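Local coordinates for protein formiminoglutamase (Trypanosoma cruzi, PDB 4MYK) that probably hydrolyses N-formimino-L-glutamate to L-glutamate and formamide at a paired manganese centre of the arginase type, at residues E182-G187 against V254-Q259; K214-A219 against A258-D263; F235-L240 against V296-H301. The protein carries 1 engineered substitution. One frame throughout, in Å; residues are numbered along the deposited sequence.

The three contacts illustrate how one alpha/beta fold divides its labour. Helix 258-270 and the loop before it connect them: contact 1 uses the loop leading into that helix, contact 2 uses its first turns, and contact 3 packs on its other flank, where Ala261 and Phe262 reach Met298. Contacts 1 and 3 are buried and sit by strand ends; contact 2 is partly buried, a helix pair away from the metals. Their chemistry follows their place. A carboxamide bridges two loops in 182-187/254-259, small aliphatic groups and a water join the helices in 214-219/258-263, and a methionine methyl sits over a phenylalanine face behind the manganese ligands in 235-240/296-301.

Contact 1. Residues E182-G187 against V254-Q259; sequences EFACQG and VGLSAQ
Gln186 reaches across to Val254 with its carboxamide, tying two loops together at one end of the parallel sheet of the arginase/deacetylase fold. The first continues from strand 180-185; the second leads into helix 258-270. CG of Gln186 lies anti to its carbonyl carbon (chi1 -66°), and the chain stays extended from there, which carries the amide as far as the backbone of Val254. Gln186 NE2 donates to Val254 O at 2.7 Å, moderately bent (N-H...O 150°), and the donor stands above the carbonyl plane instead of on a lone pair. The other end of the amide addresses the same residue: Gln186 OE1 rests 3.4 Å from Val254 CG2 and accepts a hydrogen bond from a water 2.8 Å away, whose link to Val254 N is long and weak. With both ends of the amide engaged, its flip is probably settled. Gly255 lets the backbone pass close by, with NE2 of Gln186 at 3.7 Å from Gly255 CA.

On the far side of the glycine, Leu256 supplies the apolar part: its CB points aside, but the CD1 end swings nearer to Ala184. Helix 208-214 contributes Leu208, which touches Gln186, Val254 and Leu256 alike, while Gly187 N is bound by Glu73 of the second subunit. The manganese site is close: the side chain of Gln186 comes within about 7 Å of that of metal ligand His148, although it is not itself a ligand. Where the chain turns its corner, Ala184 CB meets Leu256 CD1 at 4.2 Å.

Contact 2. Residues K214-A219 against A258-D263; sequences KGAVAA and AQEAFD
Two neighbouring helices of the alpha/beta fold, 216-227 and 258-270, meet here through their opening turns, which run in broadly the same direction. The axes can come close because alanine offers a lone methyl: Ala216 CB lies 4.0 Å from Glu260 CB, with Glu260 CG almost as near. Val217, the next residue, presses its CG2 branch on Asp263 CB, a turn beyond Glu260, at 3.5 Å, the two side chains crossing at about a right angle.

Polar ends sit beside this aliphatic seam. Glu260, extended beyond CG (chi2 175°), lays CB and CG against Ala216 CB and carries its carboxylate to a water, which donates to Glu260 OE2 (3.1 Å) and accepts from Ala216 N (3.0 Å), an amide of the helix's first turn. The other oxygen, Glu260 OE1, takes the backbone N of Ser257 and a salt bridge from Arg212; Ser257, the N-cap, turns its OG to the backbone N of Glu260 in return, completing a capping box. Asp263 is steadied from its own helix, Gln259 NE2 donating to Asp263 OD1 at 2.8 Å from above the carboxylate plane.

Met264 of helix 258-270 and Val211 of helix 208-214 also cover Ala216, and Leu267 of helix 258-270 extends the packing on Val217. Ala261 and Phe262 serve helix 290-306 instead. In the chain, strand 231-236 follows helix 216-227 and precedes helix 258-270.

Contact 3. Residues F235-L240 against V296-H301; sequences FDVDSL and VYMFYH. With MN (manganese (II) ion), chain C.
Asp236 O is gripped twice by one residue: Ser239 OG binds it at 2.7 Å, nearly in line with the carbonyl (C=O...O 170°), and Ser239 N adds a longer bond. This pins the short 3-10 turn at the end of strand 231-236, where the DxD pair of the arginase fold holds manganese. An Asx turn tightens it further, Asp238 N donating to Asp236 OD1 at 2.8 Å. Thus oriented, Asp236 offers OD2 to the metal at 2.3 Å, while Asp238 binds through both carboxylate oxygens, the longer bond being OD2 to manganese at 2.4 Å. A water, Asp146 and His148 complete this site, and Asp236 also belongs to the second manganese site with Asn122 and Asp146.

Against the turn packs Met298 of helix 290-306, the one residue of 296-301 that crosses to it. Its chain bends at chi3 (63°), and the SD-CE bond drops onto the Phe235 ring: CE of Met298 stands 3.3 Å from the ring centroid, 5° off the normal, in a CH-pi contact over the face. Met298 SD follows above it at 4.9 Å from the same centroid, a more distant Met-aromatic contact. Ala261, Phe262 and Cys265 of helix 258-270, with Met279 of strand 274-280, surround the methionine. Phe235 and Val237, which flank the ligand Asp236, therefore rest on this buried methionine. Val237 CG1 touches Met298 CE at 4.1 Å, and Leu240 CD2 lies 4.5 Å from Met298 SD.

Contact 1. Residues E182-G187 against V254-Q259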
ATOM      1  N   GLU A 182      -4.610  17.153  18.066  1.00 18.18           N
ATOM      2  CA  GLU A 182      -4.435  16.928  16.639  1.00 19.54           C
ATOM      3  C   GLU A 182      -3.679  15.621  16.525  1.00 17.26           C
ATOM      4  O   GLU A 182      -2.558  15.508  17.011  1.00 17.23           O
ATOM      5  CB  GLU A 182      -3.611  18.052  16.012  1.00 20.99           C
ATOM      6  CG  GLU A 182      -4.240  19.437  16.115  1.00 20.93           C
ATOM      7  CD  GLU A 182      -5.252  19.723  15.014  1.00 22.78           C
ATOM      8  OE1 GLU A 182      -5.798  18.776  14.419  1.00 18.39           O
ATOM      9  OE2 GLU A 182      -5.506  20.915  14.740  1.00 30.03           O
ATOM     10  N   PHE A 183      -4.302  14.631  15.901  1.00 16.38           N
ATOM     11  CA  PHE A 183      -3.763  13.282  15.897  1.00 15.92           C
ATOM     12  C   PHE A 183      -3.345  12.819  14.508  1.00 15.02           C
ATOM     13  O   PHE A 183      -4.144  12.843  13.576  1.00 16.60           O
ATOM     14  CB  PHE A 183      -4.794  12.316  16.465  1.00 15.20           C
ATOM     15  CG  PHE A 183      -4.222  10.996  16.851  1.00 15.23           C
ATOM     16  CD1 PHE A 183      -4.137   9.962  15.925  1.00 16.50           C
ATOM     17  CD2 PHE A 183      -3.752  10.785  18.136  1.00 16.08           C
ATOM     18  CE1 PHE A 183      -3.599   8.743  16.274  1.00 13.97           C
ATOM     19  CE2 PHE A 183      -3.213   9.564  18.495  1.00 19.32           C
ATOM     20  CZ  PHE A 183      -3.138   8.540  17.567  1.00 19.16           C
ATOM     21  N   ALA A 184      -2.086  12.406  14.387  1.00 15.85           N
ATOM     22  CA  ALA A 184      -1.529  11.913  13.126  1.00 15.46           C
ATOM     23  C   ALA A 184      -1.416  13.010  12.080  1.00 16.12           C
ATOM     24  O   ALA A 184      -1.527  12.754  10.885  1.00 17.47           O
ATOM     25  CB  ALA A 184      -2.354  10.759  12.583  1.00 14.45           C
ATOM     26  N   CYS A 185      -1.205  14.235  12.537  1.00 14.49           N
ATOM     27  CA  CYS A 185      -0.934  15.336  11.632  1.00 16.87           C
ATOM     28  C   CYS A 185       0.482  15.210  11.045  1.00 17.50           C
ATOM     29  O   CYS A 185       1.364  14.586  11.643  1.00 16.72           O
ATOM     30  CB  CYS A 185      -1.137  16.679  12.344  1.00 18.66           C
ATOM     31  SG  CYS A 185      -0.350  16.776  13.962  1.00 19.83           S
ATOM     32  N   GLN A 186       0.680  15.802   9.870  1.00 15.04           N
ATOM     33  CA  GLN A 186       1.917  15.646   9.110  1.00 17.34           C
ATOM     34  C   GLN A 186       2.682  16.976   8.956  1.00 21.01           C
ATOM     35  O   GLN A 186       2.145  17.931   8.402  1.00 18.03           O
ATOM     36  CB  GLN A 186       1.611  15.002   7.752  1.00 13.34           C
ATOM     37  CG  GLN A 186       1.107  13.583   7.911  1.00 15.70           C
ATOM     38  CD  GLN A 186       0.895  12.867   6.595  1.00 19.96           C
ATOM     39  OE1 GLN A 186       1.523  13.185   5.592  1.00 20.16           O
ATOM     40  NE2 GLN A 186       0.003  11.890   6.594  1.00 15.80           N
ATOM     41  N   GLY A 187       3.923  17.029   9.449  1.00 15.22           N
ATOM     42  CA  GLY A 187       4.720  18.249   9.427  1.00 17.86           C
ATOM     43  C   GLY A 187       4.983  18.868   8.055  1.00 20.11           C
ATOM     44  O   GLY A 187       5.306  20.051   7.944  1.00 20.75           O
ATOM     45  N   VAL A 254       1.816   9.586   2.783  1.00 16.59           N
ATOM     46  CA  VAL A 254       1.999   8.747   3.965  1.00 17.51           C
ATOM     47  C   VAL A 254       0.829   8.962   4.923  1.00 17.58           C
ATOM     48  O   VAL A 254       0.032   9.894   4.747  1.00 16.98           O
ATOM     49  CB  VAL A 254       3.330   9.024   4.706  1.00 13.94           C
ATOM     50  CG1 VAL A 254       4.510   8.527   3.903  1.00 17.48           C
ATOM     51  CG2 VAL A 254       3.480  10.501   5.015  1.00 16.92           C
ATOM     52  N   GLY A 255       0.738   8.098   5.933  1.00 14.87           N
ATOM     53  CA  GLY A 255      -0.329   8.181   6.909  1.00 15.17           C
ATOM     54  C   GLY A 255      -0.748   6.830   7.459  1.00 15.59           C
ATOM     55  O   GLY A 255      -0.086   5.814   7.248  1.00 18.83           O
ATOM     56  N   LEU A 256      -1.865   6.829   8.172  1.00 14.02           N
ATOM     57  CA  LEU A 256      -2.322   5.652   8.885  1.00 17.89           C
ATOM     58  C   LEU A 256      -2.674   4.532   7.923  1.00 17.04           C
ATOM     59  O   LEU A 256      -3.208   4.775   6.850  1.00 15.17           O
ATOM     60  CB  LEU A 256      -3.535   6.005   9.757  1.00 17.98           C
ATOM     61  CG  LEU A 256      -3.323   7.031  10.881  1.00 17.17           C
ATOM     62  CD1 LEU A 256      -4.648   7.407  11.482  1.00 13.86           C
ATOM     63  CD2 LEU A 256      -2.352   6.513  11.961  1.00 14.43           C
ATOM     64  N   SER A 257      -2.381   3.300   8.304  1.00 14.40           N
ATOM     65  CA  SER A 257      -2.817   2.186   7.485  1.00 15.53           C
ATOM     66  C   SER A 257      -4.277   1.866   7.810  1.00 14.46           C
ATOM     67  O   SER A 257      -4.818   2.307   8.826  1.00 13.93           O
ATOM     68  CB  SER A 257      -1.931   0.963   7.711  1.00 15.91           C
ATOM     69  OG  SER A 257      -2.097   0.450   9.017  1.00 15.56           O
ATOM     70  N   ALA A 258      -4.917   1.105   6.933  1.00 13.41           N
ATOM     71  CA  ALA A 258      -6.296   0.704   7.164  1.00 15.16           C
ATOM     72  C   ALA A 258      -6.432  -0.079   8.481  1.00 13.85           C
ATOM     73  O   ALA A 258      -7.344   0.185   9.259  1.00 16.62           O
ATOM     74  CB  ALA A 258      -6.849  -0.101   5.947  1.00 12.78           C
ATOM     75  N   GLN A 259      -5.516  -1.013   8.742  1.00 15.40           N
ATOM     76  CA  GLN A 259      -5.539  -1.785   9.994  1.00 13.81           C
ATOM     77  C   GLN A 259      -5.440  -0.896  11.240  1.00 15.27           C
ATOM     78  O   GLN A 259      -6.134  -1.120  12.231  1.00 14.55           O
ATOM     79  CB  GLN A 259      -4.418  -2.829  10.017  1.00 16.42           C
ATOM     80  CG  GLN A 259      -4.576  -3.876  11.118  1.00 17.65           C
ATOM     81  CD  GLN A 259      -5.938  -4.568  11.074  1.00 19.02           C
ATOM     82  OE1 GLN A 259      -6.281  -5.234  10.094  1.00 20.91           O
ATOM     83  NE2 GLN A 259      -6.714  -4.419  12.139  1.00 19.86           N
TER
HETATM   84  O   HOH W   1       1.304  13.036   2.776  1.00 22.56           O

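Contact 2. Residues K214-A219 against A258-D263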
ATOM      1  N   LYS A 214       4.827   5.006  18.752  1.00 18.29           N
ATOM      2  CA  LYS A 214       4.182   4.380  19.916  1.00 17.04           C
ATOM      3  C   LYS A 214       3.272   3.204  19.589  1.00 19.11           C
ATOM      4  O   LYS A 214       3.019   2.365  20.438  1.00 21.73           O
ATOM      5  CB  LYS A 214       3.338   5.394  20.681  1.00 18.43           C
ATOM      6  CG  LYS A 214       4.064   6.630  21.145  1.00 19.99           C
ATOM      7  CD  LYS A 214       3.158   7.428  22.064  1.00 23.55           C
ATOM      8  CE  LYS A 214       3.641   8.850  22.237  1.00 28.22           C
ATOM      9  NZ  LYS A 214       2.666   9.621  23.058  1.00 28.57           N
ATOM     10  N   GLY A 215       2.763   3.155  18.366  1.00 18.10           N
ATOM     11  CA  GLY A 215       1.662   2.271  18.043  1.00 17.88           C
ATOM     12  C   GLY A 215       0.422   3.136  18.057  1.00 16.48           C
ATOM     13  O   GLY A 215       0.235   3.934  18.972  1.00 15.93           O
ATOM     14  N   ALA A 216      -0.414   3.002  17.037  1.00 17.67           N
ATOM     15  CA  ALA A 216      -1.541   3.915  16.861  1.00 16.43           C
ATOM     16  C   ALA A 216      -2.525   3.856  18.027  1.00 16.74           C
ATOM     17  O   ALA A 216      -2.966   4.881  18.539  1.00 15.08           O
ATOM     18  CB  ALA A 216      -2.252   3.638  15.548  1.00 17.89           C
ATOM     19  N   VAL A 217      -2.853   2.639  18.446  1.00 20.69           N
ATOM     20  CA  VAL A 217      -3.809   2.434  19.525  1.00 19.01           C
ATOM     21  C   VAL A 217      -3.286   3.003  20.849  1.00 19.71           C
ATOM     22  O   VAL A 217      -4.018   3.702  21.551  1.00 19.76           O
ATOM     23  CB  VAL A 217      -4.208   0.934  19.644  1.00 18.27           C
ATOM     24  CG1 VAL A 217      -4.903   0.652  20.961  1.00 19.73           C
ATOM     25  CG2 VAL A 217      -5.089   0.528  18.472  1.00 18.53           C
ATOM     26  N   ALA A 218      -2.021   2.719  21.169  1.00 20.81           N
ATOM     27  CA  ALA A 218      -1.370   3.259  22.367  1.00 23.41           C
ATOM     28  C   ALA A 218      -1.290   4.784  22.336  1.00 18.10           C
ATOM     29  O   ALA A 218      -1.518   5.451  23.343  1.00 21.73           O
ATOM     30  CB  ALA A 218       0.024   2.669  22.532  1.00 18.61           C
ATOM     31  N   ALA A 219      -0.940   5.328  21.179  1.00 17.45           N
ATOM     32  CA  ALA A 219      -0.896   6.765  20.997  1.00 16.76           C
ATOM     33  C   ALA A 219      -2.288   7.357  21.184  1.00 18.90           C
ATOM     34  O   ALA A 219      -2.438   8.402  21.804  1.00 17.14           O
ATOM     35  CB  ALA A 219      -0.364   7.097  19.610  1.00 18.12           C
ATOM     36  N   ALA A 258      -4.917   1.105   6.933  1.00 13.41           N
ATOM     37  CA  ALA A 258      -6.296   0.704   7.164  1.00 15.16           C
ATOM     38  C   ALA A 258      -6.432  -0.079   8.481  1.00 13.85           C
ATOM     39  O   ALA A 258      -7.344   0.185   9.259  1.00 16.62           O
ATOM     40  CB  ALA A 258      -6.849  -0.101   5.947  1.00 12.78           C
ATOM     41  N   GLN A 259      -5.516  -1.013   8.742  1.00 15.40           N
ATOM     42  CA  GLN A 259      -5.539  -1.785   9.994  1.00 13.81           C
ATOM     43  C   GLN A 259      -5.440  -0.896  11.240  1.00 15.27           C
ATOM     44  O   GLN A 259      -6.134  -1.120  12.231  1.00 14.55           O
ATOM     45  CB  GLN A 259      -4.418  -2.829  10.017  1.00 16.42           C
ATOM     46  CG  GLN A 259      -4.576  -3.876  11.118  1.00 17.65           C
ATOM     47  CD  GLN A 259      -5.938  -4.568  11.074  1.00 19.02           C
ATOM     48  OE1 GLN A 259      -6.281  -5.234  10.094  1.00 20.91           O
ATOM     49  NE2 GLN A 259      -6.714  -4.419  12.139  1.00 19.86           N
ATOM     50  N   GLU A 260      -4.560   0.100  11.189  1.00 14.67           N
ATOM     51  CA  GLU A 260      -4.431   1.059  12.282  1.00 14.46           C
ATOM     52  C   GLU A 260      -5.744   1.797  12.497  1.00 15.25           C
ATOM     53  O   GLU A 260      -6.208   1.931  13.628  1.00 16.83           O
ATOM     54  CB  GLU A 260      -3.314   2.057  11.990  1.00 15.77           C
ATOM     55  CG  GLU A 260      -1.926   1.453  12.045  1.00 15.76           C
ATOM     56  CD  GLU A 260      -0.876   2.453  11.629  1.00 19.89           C
ATOM     57  OE1 GLU A 260      -1.129   3.196  10.652  1.00 18.86           O
ATOM     58  OE2 GLU A 260       0.193   2.507  12.280  1.00 22.40           O
ATOM     59  N   ALA A 261      -6.335   2.263  11.400  1.00 15.07           N
ATOM     60  CA  ALA A 261      -7.628   2.930  11.432  1.00 15.24           C
ATOM     61  C   ALA A 261      -8.678   2.061  12.129  1.00 13.77           C
ATOM     62  O   ALA A 261      -9.340   2.514  13.063  1.00 15.72           O
ATOM     63  CB  ALA A 261      -8.070   3.287  10.025  1.00 16.14           C
ATOM     64  N   PHE A 262      -8.825   0.817  11.678  1.00 14.47           N
ATOM     65  CA  PHE A 262      -9.748  -0.133  12.296  1.00 13.45           C
ATOM     66  C   PHE A 262      -9.456  -0.286  13.785  1.00 17.13           C
ATOM     67  O   PHE A 262     -10.357  -0.181  14.617  1.00 16.96           O
ATOM     68  CB  PHE A 262      -9.619  -1.510  11.660  1.00 15.11           C
ATOM     69  CG  PHE A 262      -9.974  -1.546  10.215  1.00 15.34           C
ATOM     70  CD1 PHE A 262     -10.502  -0.432   9.591  1.00 15.48           C
ATOM     71  CD2 PHE A 262      -9.780  -2.701   9.474  1.00 13.33           C
ATOM     72  CE1 PHE A 262     -10.833  -0.468   8.249  1.00 17.75           C
ATOM     73  CE2 PHE A 262     -10.104  -2.750   8.141  1.00 14.58           C
ATOM     74  CZ  PHE A 262     -10.635  -1.631   7.520  1.00 18.15           C
ATOM     75  N   ASP A 263      -8.196  -0.559  14.109  1.00 14.07           N
ATOM     76  CA  ASP A 263      -7.783  -0.721  15.496  1.00 14.79           C
ATOM     77  C   ASP A 263      -8.109   0.506  16.346  1.00 16.36           C
ATOM     78  O   ASP A 263      -8.465   0.374  17.519  1.00 16.52           O
ATOM     79  CB  ASP A 263      -6.290  -1.021  15.579  1.00 15.89           C
ATOM     80  CG  ASP A 263      -5.941  -2.421  15.094  1.00 16.94           C
ATOM     81  OD1 ASP A 263      -6.835  -3.130  14.603  1.00 18.63           O
ATOM     82  OD2 ASP A 263      -4.764  -2.810  15.209  1.00 19.21           O
TER
HETATM   83  O   HOH W   2       0.892   1.225  14.983  1.00 29.90           O

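Contact 3. Residues F235-L240 against V296-H301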
ATOM      1  N   PHE A 235     -12.778  11.765  12.794  1.00 15.01           N
ATOM      2  CA  PHE A 235     -11.840  11.004  11.974  1.00 15.85           C
ATOM      3  C   PHE A 235     -11.815  11.429  10.515  1.00 16.36           C
ATOM      4  O   PHE A 235     -12.599  10.921   9.718  1.00 16.51           O
ATOM      5  CB  PHE A 235     -12.164   9.514  12.035  1.00 12.38           C
ATOM      6  CG  PHE A 235     -10.960   8.629  11.859  1.00 14.00           C
ATOM      7  CD1 PHE A 235     -10.053   8.866  10.843  1.00 12.07           C
ATOM      8  CD2 PHE A 235     -10.725   7.566  12.727  1.00 13.41           C
ATOM      9  CE1 PHE A 235      -8.950   8.056  10.683  1.00 13.82           C
ATOM     10  CE2 PHE A 235      -9.614   6.747  12.564  1.00 15.32           C
ATOM     11  CZ  PHE A 235      -8.731   6.995  11.548  1.00 13.17           C
ATOM     12  N   ASP A 236     -10.910  12.339  10.162  1.00 16.97           N
ATOM     13  CA  ASP A 236     -10.702  12.690   8.758  1.00 16.96           C
ATOM     14  C   ASP A 236      -9.998  11.521   8.093  1.00 13.05           C
ATOM     15  O   ASP A 236      -8.906  11.154   8.501  1.00 14.55           O
ATOM     16  CB  ASP A 236      -9.856  13.956   8.632  1.00 15.61           C
ATOM     17  CG  ASP A 236      -9.650  14.394   7.180  1.00 16.64           C
ATOM     18  OD1 ASP A 236      -9.734  13.562   6.253  1.00 15.56           O
ATOM     19  OD2 ASP A 236      -9.407  15.592   6.968  1.00 17.00           O
ATOM     20  N   VAL A 237     -10.624  10.923   7.083  1.00 13.02           N
ATOM     21  CA  VAL A 237     -10.060   9.715   6.489  1.00 14.25           C
ATOM     22  C   VAL A 237      -8.852   9.966   5.559  1.00 15.63           C
ATOM     23  O   VAL A 237      -8.172   9.016   5.141  1.00 14.73           O
ATOM     24  CB  VAL A 237     -11.143   8.821   5.823  1.00 14.74           C
ATOM     25  CG1 VAL A 237     -12.121   8.322   6.866  1.00 16.35           C
ATOM     26  CG2 VAL A 237     -11.870   9.569   4.722  1.00 14.59           C
ATOM     27  N   ASP A 238      -8.571  11.238   5.257  1.00 15.48           N
ATOM     28  CA  ASP A 238      -7.371  11.573   4.492  1.00 13.73           C
ATOM     29  C   ASP A 238      -6.125  11.557   5.389  1.00 15.12           C
ATOM     30  O   ASP A 238      -5.033  11.964   4.975  1.00 15.72           O
ATOM     31  CB  ASP A 238      -7.529  12.886   3.711  1.00 14.37           C
ATOM     32  CG  ASP A 238      -7.414  14.128   4.582  1.00 17.62           C
ATOM     33  OD1 ASP A 238      -6.869  14.046   5.709  1.00 15.17           O
ATOM     34  OD2 ASP A 238      -7.860  15.206   4.122  1.00 15.09           O
ATOM     35  N   SER A 239      -6.308  11.072   6.618  1.00 15.57           N
ATOM     36  CA  SER A 239      -5.203  10.798   7.534  1.00 14.09           C
ATOM     37  C   SER A 239      -4.615   9.399   7.295  1.00 15.25           C
ATOM     38  O   SER A 239      -3.604   9.024   7.890  1.00 14.16           O
ATOM     39  CB  SER A 239      -5.688  10.909   8.971  1.00 13.30           C
ATOM     40  OG  SER A 239      -6.647   9.913   9.230  1.00 13.29           O
ATOM     41  N   LEU A 240      -5.277   8.611   6.452  1.00 15.25           N
ATOM     42  CA  LEU A 240      -4.755   7.307   6.044  1.00 15.87           C
ATOM     43  C   LEU A 240      -3.957   7.474   4.762  1.00 13.68           C
ATOM     44  O   LEU A 240      -4.249   8.344   3.944  1.00 15.98           O
ATOM     45  CB  LEU A 240      -5.887   6.312   5.782  1.00 13.21           C
ATOM     46  CG  LEU A 240      -6.685   5.656   6.912  1.00 15.18           C
ATOM     47  CD1 LEU A 240      -7.526   6.664   7.682  1.00 14.45           C
ATOM     48  CD2 LEU A 240      -7.554   4.564   6.302  1.00 13.19           C
ATOM     49  N   VAL A 296     -16.658   2.011   5.805  1.00 14.63           N
ATOM     50  CA  VAL A 296     -17.665   1.164   6.456  1.00 14.38           C
ATOM     51  C   VAL A 296     -17.007   0.221   7.469  1.00 15.39           C
ATOM     52  O   VAL A 296     -17.535   0.010   8.557  1.00 15.87           O
ATOM     53  CB  VAL A 296     -18.533   0.372   5.427  1.00 14.84           C
ATOM     54  CG1 VAL A 296     -19.413  -0.644   6.127  1.00 14.71           C
ATOM     55  CG2 VAL A 296     -19.386   1.328   4.578  1.00 16.11           C
ATOM     56  N   TYR A 297     -15.848  -0.324   7.113  1.00 13.58           N
ATOM     57  CA  TYR A 297     -15.124  -1.218   8.009  1.00 14.22           C
ATOM     58  C   TYR A 297     -14.610  -0.500   9.251  1.00 14.99           C
ATOM     59  O   TYR A 297     -14.540  -1.076  10.330  1.00 15.21           O
ATOM     60  CB  TYR A 297     -13.976  -1.909   7.277  1.00 16.50           C
ATOM     61  CG  TYR A 297     -14.407  -3.150   6.516  1.00 15.72           C
ATOM     62  CD1 TYR A 297     -15.157  -4.140   7.141  1.00 14.82           C
ATOM     63  CD2 TYR A 297     -14.055  -3.337   5.185  1.00 16.19           C
ATOM     64  CE1 TYR A 297     -15.556  -5.273   6.456  1.00 18.93           C
ATOM     65  CE2 TYR A 297     -14.445  -4.471   4.495  1.00 15.57           C
ATOM     66  CZ  TYR A 297     -15.197  -5.435   5.134  1.00 20.59           C
ATOM     67  OH  TYR A 297     -15.588  -6.572   4.458  1.00 23.40           O
ATOM     68  N   MET A 298     -14.260   0.769   9.095  1.00 16.42           N
ATOM     69  CA  MET A 298     -13.888   1.604  10.230  1.00 14.09           C
ATOM     70  C   MET A 298     -15.057   1.786  11.210  1.00 15.36           C
ATOM     71  O   MET A 298     -14.891   1.644  12.428  1.00 16.47           O
ATOM     72  CB  MET A 298     -13.383   2.957   9.737  1.00 11.89           C
ATOM     73  CG  MET A 298     -11.964   2.937   9.212  1.00 12.92           C
ATOM     74  SD  MET A 298     -11.444   4.519   8.507  1.00 15.77           S
ATOM     75  CE  MET A 298     -11.517   5.612   9.925  1.00 15.28           C
ATOM     76  N   PHE A 299     -16.229   2.123  10.675  1.00 14.26           N
ATOM     77  CA  PHE A 299     -17.469   2.228  11.464  1.00 14.60           C
ATOM     78  C   PHE A 299     -17.813   0.876  12.105  1.00 14.68           C
ATOM     79  O   PHE A 299     -18.210   0.796  13.265  1.00 15.46           O
ATOM     80  CB  PHE A 299     -18.618   2.708  10.561  1.00 15.27           C
ATOM     81  CG  PHE A 299     -19.988   2.577  11.180  1.00 14.52           C
ATOM     82  CD1 PHE A 299     -20.411   3.466  12.152  1.00 15.33           C
ATOM     83  CD2 PHE A 299     -20.856   1.573  10.771  1.00 13.88           C
ATOM     84  CE1 PHE A 299     -21.662   3.342  12.722  1.00 15.34           C
ATOM     85  CE2 PHE A 299     -22.111   1.445  11.334  1.00 13.41           C
ATOM     86  CZ  PHE A 299     -22.515   2.330  12.304  1.00 17.55           C
ATOM     87  N   TYR A 300     -17.653  -0.180  11.319  1.00 15.08           N
ATOM     88  CA  TYR A 300     -17.857  -1.542  11.778  1.00 15.16           C
ATOM     89  C   TYR A 300     -17.038  -1.853  13.036  1.00 14.95           C
ATOM     90  O   TYR A 300     -17.555  -2.406  14.000  1.00 16.24           O
ATOM     91  CB  TYR A 300     -17.502  -2.518  10.649  1.00 15.99           C
ATOM     92  CG  TYR A 300     -17.374  -3.954  11.101  1.00 18.37           C
ATOM     93  CD1 TYR A 300     -18.491  -4.677  11.498  1.00 20.06           C
ATOM     94  CD2 TYR A 300     -16.140  -4.584  11.137  1.00 17.04           C
ATOM     95  CE1 TYR A 300     -18.384  -5.986  11.922  1.00 17.65           C
ATOM     96  CE2 TYR A 300     -16.020  -5.890  11.567  1.00 17.02           C
ATOM     97  CZ  TYR A 300     -17.150  -6.589  11.957  1.00 19.25           C
ATOM     98  OH  TYR A 300     -17.048  -7.897  12.382  1.00 18.83           O
ATOM     99  N   HIS A 301     -15.759  -1.492  13.020  1.00 15.43           N
ATOM    100  CA  HIS A 301     -14.876  -1.743  14.151  1.00 13.25           C
ATOM    101  C   HIS A 301     -15.306  -0.890  15.330  1.00 16.49           C
ATOM    102  O   HIS A 301     -15.295  -1.351  16.474  1.00 16.30           O
ATOM    103  CB  HIS A 301     -13.414  -1.463  13.779  1.00 16.31           C
ATOM    104  CG  HIS A 301     -12.749  -2.599  13.059  1.00 17.36           C
ATOM    105  ND1 HIS A 301     -12.874  -2.798  11.701  1.00 15.88           N
ATOM    106  CD2 HIS A 301     -11.967  -3.609  13.515  1.00 16.94           C
ATOM    107  CE1 HIS A 301     -12.197  -3.878  11.350  1.00 18.37           C
ATOM    108  NE2 HIS A 301     -11.639  -4.390  12.432  1.00 18.02           N
TER
HETATM  109 MN    MN C 401      -7.383  16.238   6.203  1.00 19.09          MN
HETATM  110  O   HOH W   3      -8.362  18.418   5.960  1.00 20.34           O